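Local atomic coordinates of peptidase M3B, oligoendopeptidase F (Enterococcus faecium, PDB entry 2QR4), a protein that probably hydrolyses peptide bonds in oligopeptides as a zinc-dependent metallopeptidase of the M3 family. Residues A[409-412]-A[413-417]; A[565-568]-A[569-573]. One frame throughout, in Å; residues are numbered along the deposited sequence. Where two conformers were deposited one is given.

Interaction 1 of 2, residues A[409-412]-A[413-417]; sequences EYLL and ETEKD
Glu413 N reaches back to Glu409 O and Glu415 N to Leu411 O in i to i+4 bonds, while Thr414 N bonds Leu411 O three residues back, a mixed spacing at the end of helix 394-414. Leu411 O takes two donors: Glu415 N at 2.8 Å comes in nearly along the C=O axis, whereas Thr414 N at 3.0 Å lies well above the carbonyl plane. One residue earlier, Tyr410 O receives the hydroxyl of Thr414, OG1 donating over 3.1 Å. That bond follows from a chi1 of 59°, which places OG1 between the backbone N and the carbonyl carbon and leaves CG2 over one face of the Tyr410 ring, a CH-pi contact of 4.1 Å to the centroid. Beside this pair, the carboxylates of Glu409 and Glu413 meet with their planes 73° apart, OE2 of Glu409 lying 2.5 Å from OE1 of Glu413. Oxygens this close suggest that one of the two acids holds a proton. The other oxygen of Glu409, OE1, forms a salt bridge with Arg569 of helix 557-579, which also packs on Leu412. Glu415 runs alongside Leu411 and points the same way, its CB and CG against Leu411 O. Helices 418-454, 361-379 and 302-308 pack against this end: Leu412 touches Val424 and Leu425, Leu411 touches Leu361 and Phe365, and Tyr410 touches Lys304 and Ala308. Helix 361-379 carries the HExxH motif, expected in family M3 to bind the catalytic zinc; the contact itself is packing at a helix end. Asp417 occupies the N-cap of helix 418-454, and Arg421 from its first turn binds the carbonyls of Leu412 and Glu415, tying the connection to the start of that helix.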
# COMPACT_ATOMS: atom_id res chain seq x y z
N GLU A 409 21.52 39.87 -10.60
CA GLU A 409 22.76 40.62 -10.53
C GLU A 409 22.62 41.92 -11.30
O GLU A 409 23.04 42.97 -10.82
CB GLU A 409 23.94 39.81 -11.08
CG GLU A 409 25.28 40.56 -11.08
CD GLU A 409 25.72 40.94 -9.67
OE1 GLU A 409 25.37 40.22 -8.72
OE2 GLU A 409 26.43 41.95 -9.51
N TYR A 410 22.04 41.85 -12.49
CA TYR A 410 21.90 43.06 -13.31
C TYR A 410 21.11 44.15 -12.57
O TYR A 410 21.49 45.32 -12.61
CB TYR A 410 21.26 42.76 -14.67
CG TYR A 410 20.97 44.00 -15.47
CD1 TYR A 410 22.00 44.72 -16.04
CD2 TYR A 410 19.68 44.46 -15.63
CE1 TYR A 410 21.75 45.87 -16.76
CE2 TYR A 410 19.42 45.60 -16.34
CZ TYR A 410 20.46 46.30 -16.90
OH TYR A 410 20.21 47.45 -17.62
N LEU A 411 20.02 43.76 -11.92
CA LEU A 411 19.17 44.69 -11.17
C LEU A 411 19.96 45.33 -10.03
O LEU A 411 19.92 46.54 -9.85
CB LEU A 411 17.91 43.96 -10.62
CG LEU A 411 16.83 43.56 -11.64
CD1 LEU A 411 15.70 42.74 -11.01
CD2 LEU A 411 16.25 44.78 -12.36
N LEU A 412 20.69 44.51 -9.29
CA LEU A 412 21.50 44.95 -8.15
C LEU A 412 22.66 45.85 -8.56
O LEU A 412 23.21 46.58 -7.74
CB LEU A 412 22.02 43.74 -7.37
CG LEU A 412 21.26 43.16 -6.16
CD1 LEU A 412 19.81 43.59 -6.03
CD2 LEU A 412 21.39 41.65 -6.06
N GLU A 413 23.03 45.80 -9.84
CA GLU A 413 24.08 46.70 -10.31
C GLU A 413 23.50 47.99 -10.90
O GLU A 413 24.25 48.90 -11.22
CB GLU A 413 25.01 46.03 -11.33
CG GLU A 413 25.66 44.75 -10.83
CD GLU A 413 26.60 44.11 -11.86
OE1 GLU A 413 27.20 43.06 -11.57
OE2 GLU A 413 26.74 44.67 -12.96
N THR A 414 22.18 48.07 -11.06
CA THR A 414 21.60 49.27 -11.71
C THR A 414 20.55 50.01 -10.89
O THR A 414 20.42 51.21 -11.00
CB THR A 414 20.96 48.95 -13.08
OG1 THR A 414 19.93 47.97 -12.90
CG2 THR A 414 22.01 48.46 -14.06
N GLU A 415 19.80 49.28 -10.08
CA GLU A 415 18.76 49.87 -9.25
C GLU A 415 19.34 50.69 -8.11
O GLU A 415 20.22 50.24 -7.39
CB GLU A 415 17.86 48.77 -8.68
CG GLU A 415 17.03 48.10 -9.75
CD GLU A 415 16.23 49.11 -10.56
OE1 GLU A 415 15.94 50.22 -10.03
OE2 GLU A 415 15.89 48.80 -11.72
N LYS A 416 18.83 51.90 -7.94
CA LYS A 416 19.33 52.76 -6.88
C LYS A 416 18.32 52.92 -5.73
O LYS A 416 18.72 53.15 -4.59
CB LYS A 416 19.77 54.10 -7.45
CG LYS A 416 18.69 54.83 -8.23
CD LYS A 416 19.28 55.92 -9.12
CE LYS A 416 18.23 56.96 -9.52
NZ LYS A 416 18.09 58.03 -8.49
N ASP A 417 17.04 52.76 -6.03
CA ASP A 417 16.00 52.95 -5.02
C ASP A 417 15.99 51.84 -3.95
O ASP A 417 15.79 50.66 -4.25
CB ASP A 417 14.63 53.11 -5.72
CG ASP A 417 13.49 53.38 -4.74
OD1 ASP A 417 13.74 53.66 -3.55
OD2 ASP A 417 12.33 53.32 -5.18

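Interaction 2 of 2, residues A[565-568]-A[569-573]; sequences MFEQ and RLNEL
Two and a half turns of the C-terminal helix 557-579 bring Met565 and Arg569 onto one flank and Phe566 and Leu570 onto another. Regular i to i+4 bonds carry the backbone, among them Arg569 N to Met565 O at 3.0 Å and Asn571 N to Glu567 O at 2.8 Å. Met565, modelled as selenomethionine, lies side by side with Arg569, and its selenium sits 3.6 Å above the guanidinium plane, over the centre of the group. Both chains run out the same way, Met565 with CG anti to the backbone N (chi1 -175°) and Arg569 extended to NE, bringing selenium and guanidinium level. Phe566 crosses Leu570 obliquely, CE2 touching CD2 at 3.8 Å; the ring also meets Phe432, and Leu570 packs on Leu269 of helix 260-274. On a further side Glu567 and Asn571 run alongside each other, and Asn571 OD1 accepts a hydrogen bond from Arg265. The buried Arg569 guanidinium forms a salt bridge with Glu409 and a cation-pi contact with Tyr428. A polarisable selenium over its face, an acid and an aromatic ring thus surround the cation, which would be expected to ease the cost of burying its charge.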
# COMPACT_ATOMS: atom_id res chain seq x y z
N MSE A 565 27.34 34.03 -1.41
CA MSE A 565 26.47 35.01 -2.02
C MSE A 565 25.22 35.24 -1.18
O MSE A 565 24.70 36.35 -1.12
CB MSE A 565 26.05 34.54 -3.40
CG MSE A 565 25.22 35.56 -4.16
SE MSE A 565 24.88 35.01 -6.01
CE MSE A 565 26.61 34.12 -6.40
N PHE A 566 24.72 34.19 -0.54
CA PHE A 566 23.53 34.32 0.28
C PHE A 566 23.86 35.24 1.43
O PHE A 566 23.10 36.16 1.74
CB PHE A 566 23.09 32.95 0.79
CG PHE A 566 21.85 32.98 1.64
CD1 PHE A 566 20.61 32.74 1.07
CD2 PHE A 566 21.94 33.19 3.00
CE1 PHE A 566 19.46 32.73 1.85
CE2 PHE A 566 20.79 33.20 3.79
CZ PHE A 566 19.56 32.97 3.22
N GLU A 567 25.03 35.01 2.02
CA GLU A 567 25.52 35.79 3.14
C GLU A 567 25.75 37.26 2.75
O GLU A 567 25.30 38.17 3.44
CB GLU A 567 26.80 35.16 3.73
CG GLU A 567 27.51 36.05 4.77
CD GLU A 567 28.69 35.37 5.47
OE1 GLU A 567 29.43 34.60 4.81
OE2 GLU A 567 28.89 35.60 6.68
N GLN A 568 26.45 37.51 1.65
CA GLN A 568 26.67 38.90 1.30
C GLN A 568 25.38 39.65 0.98
O GLN A 568 25.21 40.80 1.38
CB GLN A 568 27.79 39.11 0.24
CG GLN A 568 27.78 38.22 -0.95
CD GLN A 568 29.08 38.33 -1.75
OE1 GLN A 568 29.85 37.38 -1.84
NE2 GLN A 568 29.30 39.48 -2.35
N ARG A 569 24.44 39.00 0.32
CA ARG A 569 23.19 39.68 0.01
C ARG A 569 22.32 39.84 1.27
O ARG A 569 21.63 40.84 1.44
CB ARG A 569 22.47 38.98 -1.14
CG ARG A 569 23.30 39.03 -2.46
CD ARG A 569 22.56 38.36 -3.62
NE ARG A 569 23.22 38.66 -4.87
CZ ARG A 569 22.89 38.12 -6.04
NH1 ARG A 569 21.92 37.22 -6.11
NH2 ARG A 569 23.55 38.48 -7.14
N LEU A 570 22.40 38.88 2.17
CA LEU A 570 21.74 38.96 3.46
C LEU A 570 22.29 40.16 4.23
O LEU A 570 21.51 41.00 4.71
CB LEU A 570 21.95 37.64 4.22
CG LEU A 570 21.53 37.53 5.68
CD1 LEU A 570 20.11 38.02 5.84
CD2 LEU A 570 21.65 36.08 6.13
N ASN A 571 23.62 40.24 4.34
CA ASN A 571 24.29 41.36 5.00
C ASN A 571 23.90 42.72 4.40
O ASN A 571 23.69 43.69 5.13
CB ASN A 571 25.81 41.17 4.99
CG ASN A 571 26.30 40.21 6.07
OD1 ASN A 571 25.55 39.86 6.99
ND2 ASN A 571 27.57 39.80 5.98
N GLU A 572 23.80 42.79 3.08
CA GLU A 572 23.40 44.03 2.40
C GLU A 572 21.94 44.40 2.70
O GLU A 572 21.61 45.57 2.89
CB GLU A 572 23.65 43.95 0.88
CG GLU A 572 23.17 45.20 0.11
CD GLU A 572 23.33 45.08 -1.41
OE1 GLU A 572 23.74 44.00 -1.91
OE2 GLU A 572 23.06 46.09 -2.11
N LEU A 573 21.07 43.40 2.77
CA LEU A 573 19.65 43.64 3.10
C LEU A 573 19.48 44.19 4.52
O LEU A 573 18.73 45.13 4.74
CB LEU A 573 18.84 42.34 2.94
CG LEU A 573 17.34 42.44 3.23
CD1 LEU A 573 16.66 43.56 2.40
CD2 LEU A 573 16.66 41.11 3.02

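Overall arrangement
Interactions 1 and 2 lie far apart in sequence, yet their centres are 14 Å apart and they touch directly. The link is the Arg569 side chain of interaction 2, whose NH2 forms a salt bridge of 3.0 Å with OE1 of Glu409 in interaction 1, while its NE packs 3.7 Å from CD2 of Leu412. Helix 394-414 is thereby joined to helix 557-579. Helix 418-454 serves both: Arg421 bonds to the carbonyls of interaction 1 and to the Glu572 carboxylate of interaction 2, and Leu425 touches Leu412 and Glu572. Leu411 of interaction 1 packs on helix 361-379, whose HExxH motif is expected to hold the catalytic zinc; neither contact implies a direct catalytic part.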